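Local atomic coordinates of 3-polyprenyl-4-hydroxybenzoate decarboxylase and related decarboxylases (Pelotomaculum thermopropionicum, PDB entry 6H6X), a protein that binds prenylated FMN and manganese and, as a UbiD-family enzyme, probably interconverts 2,5-furandicarboxylic acid and 2-furoic acid by reversible decarboxylation. Residues B[307-312]-B[317-322]; B[335-340]-B[370-375]; B[347-352]-B[363-368]. The protein carries 8 engineered substitutions. All blocks are in the same frame, centred on the assembly; numbering follows the deposited sequence.

Contact 1 (B[307-312]-B[317-322]); sequences VLLQTV and PTVKNV
Behind the packing of Leu308 and Leu309 on Val322, the carbonyl oxygen Val307 O is gripped twice: Thr311 N donates to it from one face of the carbonyl plane, and Thr311 OG1, 2.8 Å from Val307 O, from the other. The hydroxyl sits well above that plane, 37° out of it. This polar grip stays within the helix; the side chains turned to the strand are apolar. Leu308 has CG anti to the backbone N (chi1 171°), which carries its CD2 branch to within 3.7 Å of Val322 CB, the two side chains lying alongside one another and pointing opposite ways. Val322 then spreads its methyls: CG2 lies 3.8 Å from Leu309 N, while CG1 meets Leu309 CD1 at 3.9 Å. The same CD1 stretches on to Val319 CG1, 4.2 Å away, and one turn along the helix Val312 CG1 meets Val319 CG2 at 3.7 Å, nearly at a right angle. An alanine in place of Leu308 would strip Val322 CB of its close neighbour and is likely to open a gap toward Ala353 and Ser356 of helix 345-356. Between the two valines, Lys320 and Asn321 both face Ser337 in a classic beta bulge. Helix and strand run nearly antiparallel, at 156° with axes 8.2 Å apart: the layered alpha/beta packing of a long helix against the edge strand that follows it, here in the UbiD C-terminal domain.

Contact 2 (B[335-340]-B[370-375]); sequences VISIEK and INIFDP
Ile372 is the side chain that the loop 370-375 sends against strand 333-338, where it settles on Val335 and Ser337. Its CB already lies 3.6 Å from Val335 CG1. From there the methyl CG2 goes deeper, 3.5 Å from Val335 CG1 and 3.8 Å from Ser337 CB, with Asn321 and Val366 also touching the side chain. The other branch starts between the backbone N and the carbonyl carbon (chi1 65°), which lays CG1 over one face of the neighbouring Phe373 ring, 3.9 Å above its plane and displaced from the ring centre toward its edge atoms. At the tip, CD1 comes within 3.8 Å of Val335 O. Ile372 sits within a type I turn from Asn371 to Asp374, and Asn371 OD1 accepts from Phe373 N at 3.1 Å in an Asx turn, the donor standing 51° out of the carbonyl plane. Ile372 O, in turn, accepts from His323 ND1 in the neighbouring strand. Across the two segments the chemistry is therefore apolar and without direction, so the fit probably rests on shape, while the bonds of Asn371 OD1 and Ile372 O hold the turn and tie it to strand 319-324.

Contact 3 (B[347-352]-B[363-368]); sequences KRAIDA and VVVVDH. Engineered in segment 347-352: Arg348 (natural residue Asn), Asp351 (natural residue Phe).
Ile350 points its CG1 branch anti to the carbonyl carbon (chi1 -72°), and Val365 turns CG2 the same way with CG1 anti to its own backbone N (chi1 -177°); these settings bring Ile350 CG1 and Val365 CG2 together at 3.7 Å, the two side chains meeting at a slant. The extended outer part of the isoleucine keeps to the same methyl, with Ile350 CD1 4.1 Å from Val365 CG2. Two residues back along the strand, Val363 presents its other branch: its CG1 stands 4.0 Å from Ile350 CG1, and here valine and isoleucine run flank to flank, their ends heading contrary ways. Ala349 adds its CB, 4.2 Å from Val365 CG2, so that a single valine methyl is touched by both helix residues. The helix and the strand are two members of a beta-alpha-beta crossover: strand 333-338 leads through helix 345-356 into strand 362-367, and the two strands lie side by side and parallel in one sheet. The helix crosses the second strand at 144°, with the axes 8.7 Å apart. Between them the two segments bury 171 Å², and all four residues that touch are buried in the assembly. Val363 extends the apolar patch to Ala353 and Phe354 further along the helix, while Val364 and Val366 face the other layer, helix 375-385. Val365 also touches Thr420, a calcium ligand, and its side chain is about 8 Å from the bound ion. Beyond the valines, Asp367 OD2 accepts from Ile421 N, next to Thr420 in the chain.

Overall arrangement
All three contacts pack onto one mixed sheet of the C-terminal domain, their centres 9 to 11 Å apart. Probable backbone hydrogen bonds link them: Lys320 N to Ser337 O (3.0 Å) between the antiparallel strands of contacts 1 and 2, and Ile336 N to Val364 O (2.8 Å) between the parallel strands of contacts 2 and 3. The helices of contacts 1 and 3 touch directly, Val312 CA 3.9 Å from Ala352 CB, and cover one face of the sheet; contact 2 lies on the other, with the side chain of Val335 about 13 Å from the calcium ion. The prenylated FMN pocket draws on residues from 132 to 296, up to the start of the helix that carries 307-312.

Contact 1 (B[307-312]-B[317-322])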
ATOM      1  N   VAL B 307       0.903  24.141   3.067  1.00 42.02           N
ATOM      2  CA  VAL B 307       1.024  24.754   4.382  1.00 41.25           C
ATOM      3  C   VAL B 307       1.910  23.958   5.312  1.00 44.39           C
ATOM      4  O   VAL B 307       2.705  24.543   6.016  1.00 42.91           O
ATOM      5  CB  VAL B 307      -0.358  24.956   5.047  1.00 48.66           C
ATOM      6  CG1 VAL B 307      -0.248  25.274   6.548  1.00 48.63           C
ATOM      7  CG2 VAL B 307      -1.106  26.077   4.320  1.00 50.52           C
ATOM      8  N   LEU B 308       1.774  22.627   5.312  1.00 41.26           N
ATOM      9  CA  LEU B 308       2.609  21.771   6.093  1.00 39.55           C
ATOM     10  C   LEU B 308       4.120  21.897   5.712  1.00 42.72           C
ATOM     11  O   LEU B 308       4.981  21.964   6.610  1.00 37.95           O
ATOM     12  CB  LEU B 308       2.150  20.322   5.984  1.00 39.13           C
ATOM     13  CG  LEU B 308       3.052  19.238   6.592  1.00 40.75           C
ATOM     14  CD1 LEU B 308       3.005  19.362   8.111  1.00 42.04           C
ATOM     15  CD2 LEU B 308       2.579  17.833   6.170  1.00 40.36           C
ATOM     16  N   LEU B 309       4.439  21.885   4.414  1.00 38.68           N
ATOM     17  CA  LEU B 309       5.826  22.067   3.959  1.00 44.20           C
ATOM     18  C   LEU B 309       6.428  23.343   4.501  1.00 52.04           C
ATOM     19  O   LEU B 309       7.552  23.323   5.025  1.00 49.27           O
ATOM     20  CB  LEU B 309       5.952  22.106   2.441  1.00 47.03           C
ATOM     21  CG  LEU B 309       7.382  22.139   1.867  1.00 54.27           C
ATOM     22  CD1 LEU B 309       8.243  20.966   2.364  1.00 53.95           C
ATOM     23  CD2 LEU B 309       7.312  22.095   0.347  1.00 57.50           C
ATOM     24  N   GLN B 310       5.696  24.450   4.370  1.00 46.73           N
ATOM     25  CA  GLN B 310       6.162  25.748   4.885  1.00 54.31           C
ATOM     26  C   GLN B 310       6.409  25.724   6.388  1.00 52.15           C
ATOM     27  O   GLN B 310       7.487  26.129   6.835  1.00 55.98           O
ATOM     28  CB  GLN B 310       5.177  26.895   4.601  1.00 57.22           C
ATOM     29  CG  GLN B 310       5.418  27.620   3.295  1.00 61.64           C
ATOM     30  CD  GLN B 310       4.378  28.703   3.049  1.00 66.01           C
ATOM     31  OE1 GLN B 310       3.175  28.507   3.316  1.00 64.55           O
ATOM     32  NE2 GLN B 310       4.829  29.862   2.541  1.00 56.94           N
ATOM     33  N   THR B 311       5.427  25.273   7.158  1.00 45.57           N
ATOM     34  CA  THR B 311       5.579  25.243   8.608  1.00 50.63           C
ATOM     35  C   THR B 311       6.768  24.404   9.072  1.00 54.36           C
ATOM     36  O   THR B 311       7.488  24.796   9.976  1.00 52.44           O
ATOM     37  CB  THR B 311       4.358  24.648   9.307  1.00 56.07           C
ATOM     38  OG1 THR B 311       3.165  25.174   8.732  1.00 52.83           O
ATOM     39  CG2 THR B 311       4.409  24.983  10.833  1.00 57.96           C
ATOM     40  N   VAL B 312       6.945  23.248   8.443  1.00 48.39           N
ATOM     41  CA  VAL B 312       8.023  22.386   8.782  1.00 46.58           C
ATOM     42  C   VAL B 312       9.353  23.006   8.348  1.00 52.70           C
ATOM     43  O   VAL B 312      10.304  22.916   9.094  1.00 47.78           O
ATOM     44  CB  VAL B 312       7.824  20.983   8.188  1.00 50.20           C
ATOM     45  CG1 VAL B 312       9.035  20.107   8.411  1.00 49.67           C
ATOM     46  CG2 VAL B 312       6.613  20.305   8.834  1.00 52.71           C
ATOM     47  N   PRO B 317      15.066  23.358   8.286  1.00 51.82           N
ATOM     48  CA  PRO B 317      15.410  23.758   6.909  1.00 52.51           C
ATOM     49  C   PRO B 317      15.901  22.604   6.044  1.00 50.58           C
ATOM     50  O   PRO B 317      15.862  22.685   4.827  1.00 50.38           O
ATOM     51  CB  PRO B 317      16.527  24.817   7.108  1.00 59.26           C
ATOM     52  CG  PRO B 317      16.984  24.679   8.538  1.00 56.03           C
ATOM     53  CD  PRO B 317      15.794  24.157   9.293  1.00 52.21           C
ATOM     54  N   THR B 318      16.325  21.516   6.682  1.00 59.27           N
ATOM     55  CA  THR B 318      16.714  20.274   6.001  1.00 60.25           C
ATOM     56  C   THR B 318      15.527  19.406   5.428  1.00 58.11           C
ATOM     57  O   THR B 318      15.743  18.389   4.783  1.00 47.07           O
ATOM     58  CB  THR B 318      17.535  19.427   6.987  1.00 64.50           C
ATOM     59  OG1 THR B 318      16.814  19.284   8.227  1.00 68.44           O
ATOM     60  CG2 THR B 318      18.867  20.105   7.293  1.00 69.37           C
ATOM     61  N   VAL B 319      14.282  19.792   5.672  1.00 52.44           N
ATOM     62  CA  VAL B 319      13.109  19.105   5.072  1.00 51.70           C
ATOM     63  C   VAL B 319      13.177  19.054   3.552  1.00 47.67           C
ATOM     64  O   VAL B 319      13.373  20.049   2.935  1.00 53.86           O
ATOM     65  CB  VAL B 319      11.792  19.779   5.530  1.00 52.77           C
ATOM     66  CG1 VAL B 319      11.611  21.143   4.858  1.00 54.93           C
ATOM     67  CG2 VAL B 319      10.600  18.880   5.260  1.00 53.25           C
ATOM     68  N   LYS B 320      13.048  17.878   2.956  1.00 49.92           N
ATOM     69  CA  LYS B 320      12.969  17.735   1.503  1.00 46.91           C
ATOM     70  C   LYS B 320      11.487  17.706   1.021  1.00 56.22           C
ATOM     71  O   LYS B 320      11.159  18.317  -0.005  1.00 56.96           O
ATOM     72  CB  LYS B 320      13.673  16.464   1.066  1.00 47.11           C
ATOM     73  N   ASN B 321      10.606  16.954   1.701  1.00 53.82           N
ATOM     74  CA  ASN B 321       9.214  16.821   1.241  1.00 47.70           C
ATOM     75  C   ASN B 321       8.251  16.429   2.358  1.00 47.02           C
ATOM     76  O   ASN B 321       8.674  16.013   3.452  1.00 41.72           O
ATOM     77  CB  ASN B 321       9.139  15.801   0.111  1.00 50.14           C
ATOM     78  CG  ASN B 321       8.130  16.209  -1.005  1.00 56.40           C
ATOM     79  OD1 ASN B 321       7.224  17.098  -0.860  1.00 43.45           O
ATOM     80  ND2 ASN B 321       8.314  15.571  -2.138  1.00 57.77           N
ATOM     81  N   VAL B 322       6.962  16.599   2.089  1.00 40.74           N
ATOM     82  CA  VAL B 322       5.880  16.208   2.991  1.00 39.73           C
ATOM     83  C   VAL B 322       4.771  15.569   2.161  1.00 41.22           C
ATOM     84  O   VAL B 322       4.635  15.861   0.970  1.00 42.68           O
ATOM     85  CB  VAL B 322       5.368  17.407   3.777  1.00 41.81           C
ATOM     86  CG1 VAL B 322       6.526  18.118   4.490  1.00 43.54           C
ATOM     87  CG2 VAL B 322       4.638  18.401   2.890  1.00 42.90           C
TER

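Contact 2 (B[335-340]-B[370-375])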
ATOM      1  N   VAL B 335       3.720  12.048   6.448  1.00 28.36           N
ATOM      2  CA  VAL B 335       5.038  11.501   6.253  1.00 30.77           C
ATOM      3  C   VAL B 335       5.970  12.652   5.831  1.00 31.25           C
ATOM      4  O   VAL B 335       5.625  13.443   4.944  1.00 38.36           O
ATOM      5  CB  VAL B 335       5.069  10.351   5.229  1.00 31.09           C
ATOM      6  CG1 VAL B 335       6.447   9.742   5.122  1.00 31.09           C
ATOM      7  CG2 VAL B 335       4.115   9.240   5.615  1.00 31.79           C
ATOM      8  N   ILE B 336       7.127  12.785   6.503  1.00 30.13           N
ATOM      9  CA  ILE B 336       8.049  13.915   6.329  1.00 33.52           C
ATOM     10  C   ILE B 336       9.402  13.344   6.022  1.00 34.71           C
ATOM     11  O   ILE B 336       9.859  12.514   6.770  1.00 38.74           O
ATOM     12  CB  ILE B 336       8.114  14.805   7.581  1.00 35.13           C
ATOM     13  CG1 ILE B 336       6.732  15.362   7.857  1.00 36.17           C
ATOM     14  CG2 ILE B 336       9.063  15.998   7.388  1.00 34.38           C
ATOM     15  CD1 ILE B 336       6.629  16.121   9.118  1.00 37.89           C
ATOM     16  N   SER B 337       9.994  13.714   4.889  1.00 36.64           N
ATOM     17  CA  SER B 337      11.392  13.337   4.570  1.00 40.34           C
ATOM     18  C   SER B 337      12.318  14.499   4.913  1.00 40.35           C
ATOM     19  O   SER B 337      12.008  15.644   4.636  1.00 38.65           O
ATOM     20  CB  SER B 337      11.567  12.958   3.094  1.00 37.88           C
ATOM     21  OG  SER B 337      11.288  14.067   2.329  1.00 46.82           O
ATOM     22  N   ILE B 338      13.410  14.206   5.600  1.00 43.18           N
ATOM     23  CA  ILE B 338      14.446  15.196   5.885  1.00 43.22           C
ATOM     24  C   ILE B 338      15.810  14.702   5.441  1.00 42.18           C
ATOM     25  O   ILE B 338      16.051  13.513   5.354  1.00 40.60           O
ATOM     26  CB  ILE B 338      14.506  15.539   7.369  1.00 45.40           C
ATOM     27  CG1 ILE B 338      14.817  14.323   8.250  1.00 46.34           C
ATOM     28  CG2 ILE B 338      13.233  16.240   7.821  1.00 46.19           C
ATOM     29  CD1 ILE B 338      14.910  14.743   9.714  1.00 44.47           C
ATOM     30  N   GLU B 339      16.694  15.625   5.103  1.00 47.68           N
ATOM     31  CA  GLU B 339      18.106  15.298   4.862  1.00 51.03           C
ATOM     32  C   GLU B 339      18.735  15.607   6.187  1.00 51.33           C
ATOM     33  O   GLU B 339      19.085  16.743   6.462  1.00 61.14           O
ATOM     34  CB  GLU B 339      18.698  16.125   3.715  1.00 58.11           C
ATOM     35  CG  GLU B 339      20.162  15.821   3.399  1.00 73.09           C
ATOM     36  CD  GLU B 339      20.722  16.769   2.310  1.00 77.77           C
ATOM     37  OE1 GLU B 339      20.795  17.985   2.591  1.00 75.07           O
ATOM     38  OE2 GLU B 339      21.076  16.334   1.173  1.00 79.29           O
ATOM     39  N   LYS B 340      18.832  14.605   7.045  1.00 47.35           N
ATOM     40  CA  LYS B 340      19.169  14.873   8.445  1.00 52.34           C
ATOM     41  C   LYS B 340      20.671  15.239   8.614  1.00 56.22           C
ATOM     42  O   LYS B 340      21.511  14.534   8.082  1.00 57.62           O
ATOM     43  CB  LYS B 340      18.782  13.681   9.331  1.00 49.58           C
ATOM     44  CG  LYS B 340      19.158  13.872  10.788  1.00 50.41           C
ATOM     45  CD  LYS B 340      18.397  12.967  11.738  1.00 56.82           C
ATOM     46  CE  LYS B 340      18.766  11.520  11.539  1.00 52.10           C
ATOM     47  NZ  LYS B 340      18.650  10.793  12.822  1.00 48.83           N
ATOM     48  N   ILE B 370      14.010   7.873   1.126  1.00 45.83           N
ATOM     49  CA  ILE B 370      12.783   7.052   1.166  1.00 38.56           C
ATOM     50  C   ILE B 370      11.776   7.790   0.308  1.00 36.77           C
ATOM     51  O   ILE B 370      11.621   9.010   0.381  1.00 43.90           O
ATOM     52  CB  ILE B 370      12.262   6.854   2.605  1.00 36.64           C
ATOM     53  CG1 ILE B 370      13.272   6.073   3.460  1.00 33.51           C
ATOM     54  CG2 ILE B 370      10.897   6.171   2.599  1.00 38.88           C
ATOM     55  CD1 ILE B 370      13.577   4.653   2.976  1.00 37.36           C
ATOM     56  N   ASN B 371      11.123   7.073  -0.574  1.00 36.37           N
ATOM     57  CA  ASN B 371      10.018   7.684  -1.320  1.00 33.74           C
ATOM     58  C   ASN B 371       8.759   7.649  -0.404  1.00 38.60           C
ATOM     59  O   ASN B 371       8.125   6.584  -0.177  1.00 38.03           O
ATOM     60  CB  ASN B 371       9.810   6.922  -2.631  1.00 35.66           C
ATOM     61  CG  ASN B 371       8.614   7.389  -3.412  1.00 39.96           C
ATOM     62  OD1 ASN B 371       7.997   8.430  -3.118  1.00 41.58           O
ATOM     63  ND2 ASN B 371       8.235   6.585  -4.389  1.00 45.47           N
ATOM     64  N   ILE B 372       8.417   8.808   0.100  1.00 34.57           N
ATOM     65  CA  ILE B 372       7.339   8.975   1.021  1.00 36.53           C
ATOM     66  C   ILE B 372       5.964   8.819   0.427  1.00 41.18           C
ATOM     67  O   ILE B 372       4.988   8.671   1.202  1.00 39.66           O
ATOM     68  CB  ILE B 372       7.394  10.323   1.741  1.00 34.19           C
ATOM     69  CG1 ILE B 372       7.198  11.475   0.785  1.00 36.94           C
ATOM     70  CG2 ILE B 372       8.705  10.464   2.503  1.00 35.82           C
ATOM     71  CD1 ILE B 372       6.924  12.766   1.459  1.00 34.59           C
ATOM     72  N   PHE B 373       5.880   8.830  -0.909  1.00 38.47           N
ATOM     73  CA  PHE B 373       4.620   8.591  -1.617  1.00 46.04           C
ATOM     74  C   PHE B 373       4.360   7.126  -1.850  1.00 43.15           C
ATOM     75  O   PHE B 373       3.315   6.792  -2.404  1.00 50.51           O
ATOM     76  CB  PHE B 373       4.572   9.349  -2.959  1.00 46.04           C
ATOM     77  CG  PHE B 373       4.762  10.813  -2.785  1.00 45.02           C
ATOM     78  CD1 PHE B 373       3.737  11.565  -2.275  1.00 42.15           C
ATOM     79  CD2 PHE B 373       5.997  11.408  -3.010  1.00 44.45           C
ATOM     80  CE1 PHE B 373       3.905  12.909  -2.032  1.00 38.34           C
ATOM     81  CE2 PHE B 373       6.175  12.741  -2.748  1.00 42.13           C
ATOM     82  CZ  PHE B 373       5.121  13.502  -2.277  1.00 41.80           C
ATOM     83  N   ASP B 374       5.290   6.266  -1.438  1.00 45.38           N
ATOM     84  CA  ASP B 374       5.172   4.816  -1.543  1.00 45.99           C
ATOM     85  C   ASP B 374       4.988   4.249  -0.135  1.00 48.61           C
ATOM     86  O   ASP B 374       5.989   4.140   0.629  1.00 45.15           O
ATOM     87  CB  ASP B 374       6.432   4.253  -2.175  1.00 45.03           C
ATOM     88  CG  ASP B 374       6.374   2.764  -2.384  1.00 50.50           C
ATOM     89  OD1 ASP B 374       5.511   2.084  -1.761  1.00 55.62           O
ATOM     90  OD2 ASP B 374       7.224   2.291  -3.183  1.00 53.42           O
ATOM     91  N   PRO B 375       3.734   3.846   0.216  1.00 51.79           N
ATOM     92  CA  PRO B 375       3.483   3.389   1.617  1.00 49.40           C
ATOM     93  C   PRO B 375       4.331   2.174   2.008  1.00 39.22           C
ATOM     94  O   PRO B 375       4.682   2.050   3.149  1.00 37.11           O
ATOM     95  CB  PRO B 375       1.953   3.068   1.674  1.00 45.63           C
ATOM     96  CG  PRO B 375       1.421   3.337   0.291  1.00 51.05           C
ATOM     97  CD  PRO B 375       2.523   3.807  -0.634  1.00 47.43           C
TER

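Contact 3 (B[347-352]-B[363-368])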
ATOM      1  N   LYS B 347      12.353  15.133  15.914  1.00 35.83           N
ATOM      2  CA  LYS B 347      11.451  15.748  16.909  1.00 43.69           C
ATOM      3  C   LYS B 347      10.953  17.117  16.516  1.00 46.26           C
ATOM      4  O   LYS B 347       9.762  17.416  16.680  1.00 46.75           O
ATOM      5  CB  LYS B 347      12.072  15.816  18.328  1.00 47.98           C
ATOM      6  N   ARG B 348      11.843  17.950  15.981  1.00 48.24           N
ATOM      7  CA  ARG B 348      11.450  19.288  15.521  1.00 45.64           C
ATOM      8  C   ARG B 348      10.472  19.204  14.318  1.00 41.48           C
ATOM      9  O   ARG B 348       9.524  19.948  14.257  1.00 39.76           O
ATOM     10  CB  ARG B 348      12.687  20.123  15.147  1.00 52.71           C
ATOM     11  CG  ARG B 348      13.578  20.507  16.351  1.00 56.34           C
ATOM     12  CD  ARG B 348      14.935  21.084  15.900  1.00 63.54           C
ATOM     13  NE  ARG B 348      14.763  22.335  15.156  1.00 67.40           N
ATOM     14  CZ  ARG B 348      14.442  23.527  15.695  1.00 72.29           C
ATOM     15  NH1 ARG B 348      14.269  23.678  17.018  1.00 71.18           N
ATOM     16  NH2 ARG B 348      14.294  24.590  14.910  1.00 70.13           N
ATOM     17  N   ALA B 349      10.725  18.322  13.365  1.00 32.95           N
ATOM     18  CA  ALA B 349       9.793  18.133  12.239  1.00 36.81           C
ATOM     19  C   ALA B 349       8.410  17.652  12.791  1.00 35.18           C
ATOM     20  O   ALA B 349       7.380  18.176  12.429  1.00 40.93           O
ATOM     21  CB  ALA B 349      10.372  17.152  11.228  1.00 32.51           C
ATOM     22  N   ILE B 350       8.438  16.741  13.761  1.00 35.18           N
ATOM     23  CA  ILE B 350       7.221  16.250  14.383  1.00 36.91           C
ATOM     24  C   ILE B 350       6.437  17.347  15.084  1.00 39.07           C
ATOM     25  O   ILE B 350       5.208  17.458  14.871  1.00 38.15           O
ATOM     26  CB  ILE B 350       7.481  15.067  15.338  1.00 37.59           C
ATOM     27  CG1 ILE B 350       7.833  13.822  14.524  1.00 38.01           C
ATOM     28  CG2 ILE B 350       6.269  14.794  16.262  1.00 39.77           C
ATOM     29  CD1 ILE B 350       8.533  12.733  15.326  1.00 34.95           C
ATOM     30  N   ASP B 351       7.124  18.143  15.899  1.00 39.67           N
ATOM     31  CA  ASP B 351       6.492  19.250  16.637  1.00 43.92           C
ATOM     32  C   ASP B 351       5.881  20.283  15.674  1.00 43.03           C
ATOM     33  O   ASP B 351       4.803  20.802  15.904  1.00 48.41           O
ATOM     34  CB  ASP B 351       7.485  19.922  17.629  1.00 46.21           C
ATOM     35  N   ALA B 352       6.572  20.561  14.581  1.00 45.28           N
ATOM     36  CA  ALA B 352       6.094  21.469  13.545  1.00 45.44           C
ATOM     37  C   ALA B 352       4.866  20.908  12.801  1.00 44.93           C
ATOM     38  O   ALA B 352       3.957  21.652  12.496  1.00 47.30           O
ATOM     39  CB  ALA B 352       7.207  21.761  12.573  1.00 46.07           C
ATOM     40  N   VAL B 363       2.481  11.210  12.688  1.00 29.03           N
ATOM     41  CA  VAL B 363       3.559  11.753  11.875  1.00 31.14           C
ATOM     42  C   VAL B 363       4.664  10.727  11.837  1.00 31.36           C
ATOM     43  O   VAL B 363       5.081  10.245  12.902  1.00 31.77           O
ATOM     44  CB  VAL B 363       4.080  13.049  12.475  1.00 33.78           C
ATOM     45  CG1 VAL B 363       5.142  13.703  11.594  1.00 31.88           C
ATOM     46  CG2 VAL B 363       2.917  13.980  12.687  1.00 34.31           C
ATOM     47  N   VAL B 364       5.082  10.326  10.648  1.00 27.80           N
ATOM     48  CA  VAL B 364       6.335   9.640  10.501  1.00 31.09           C
ATOM     49  C   VAL B 364       7.426  10.420   9.759  1.00 35.35           C
ATOM     50  O   VAL B 364       7.155  11.036   8.706  1.00 32.15           O
ATOM     51  CB  VAL B 364       6.248   8.142  10.136  1.00 32.73           C
ATOM     52  CG1 VAL B 364       4.848   7.531  10.099  1.00 37.91           C
ATOM     53  CG2 VAL B 364       7.204   7.656   9.113  1.00 34.30           C
ATOM     54  N   VAL B 365       8.642  10.412  10.330  1.00 31.77           N
ATOM     55  CA  VAL B 365       9.799  11.128   9.731  1.00 33.99           C
ATOM     56  C   VAL B 365      10.758  10.091   9.152  1.00 31.70           C
ATOM     57  O   VAL B 365      11.057   9.127   9.801  1.00 35.52           O
ATOM     58  CB  VAL B 365      10.548  12.037  10.742  1.00 36.21           C
ATOM     59  CG1 VAL B 365      11.695  12.806  10.054  1.00 36.13           C
ATOM     60  CG2 VAL B 365       9.595  13.015  11.393  1.00 30.76           C
ATOM     61  N   VAL B 366      11.192  10.266   7.920  1.00 33.65           N
ATOM     62  CA  VAL B 366      12.125   9.357   7.288  1.00 33.92           C
ATOM     63  C   VAL B 366      13.266  10.147   6.621  1.00 39.30           C
ATOM     64  O   VAL B 366      13.173  11.355   6.437  1.00 38.55           O
ATOM     65  CB  VAL B 366      11.476   8.458   6.242  1.00 35.09           C
ATOM     66  CG1 VAL B 366      10.400   7.614   6.906  1.00 36.49           C
ATOM     67  CG2 VAL B 366      10.851   9.290   5.120  1.00 36.71           C
ATOM     68  N   ASP B 367      14.333   9.439   6.273  1.00 39.85           N
ATOM     69  CA  ASP B 367      15.438  10.030   5.555  1.00 43.39           C
ATOM     70  C   ASP B 367      15.056  10.355   4.093  1.00 48.91           C
ATOM     71  O   ASP B 367      14.166   9.732   3.503  1.00 43.16           O
ATOM     72  CB  ASP B 367      16.636   9.065   5.620  1.00 46.69           C
ATOM     73  CG  ASP B 367      17.209   8.943   7.055  1.00 50.86           C
ATOM     74  OD1 ASP B 367      17.593   9.991   7.640  1.00 54.55           O
ATOM     75  OD2 ASP B 367      17.238   7.827   7.626  1.00 45.77           O
ATOM     76  N   HIS B 368      15.753  11.341   3.534  1.00 54.24           N
ATOM     77  CA  HIS B 368      15.530  11.868   2.163  1.00 52.29           C
ATOM     78  C   HIS B 368      15.471  10.840   1.064  1.00 47.68           C
ATOM     79  O   HIS B 368      14.776  11.045   0.084  1.00 56.41           O
ATOM     80  CB  HIS B 368      16.563  12.985   1.799  1.00 64.98           C
ATOM     81  CG  HIS B 368      18.007  12.529   1.749  1.00 76.81           C
ATOM     82  ND1 HIS B 368      18.770  12.566   0.596  1.00 83.64           N
ATOM     83  CD2 HIS B 368      18.829  12.046   2.715  1.00 85.61           C
ATOM     84  CE1 HIS B 368      19.987  12.110   0.852  1.00 87.06           C
ATOM     85  NE2 HIS B 368      20.054  11.801   2.134  1.00 87.34           N
TER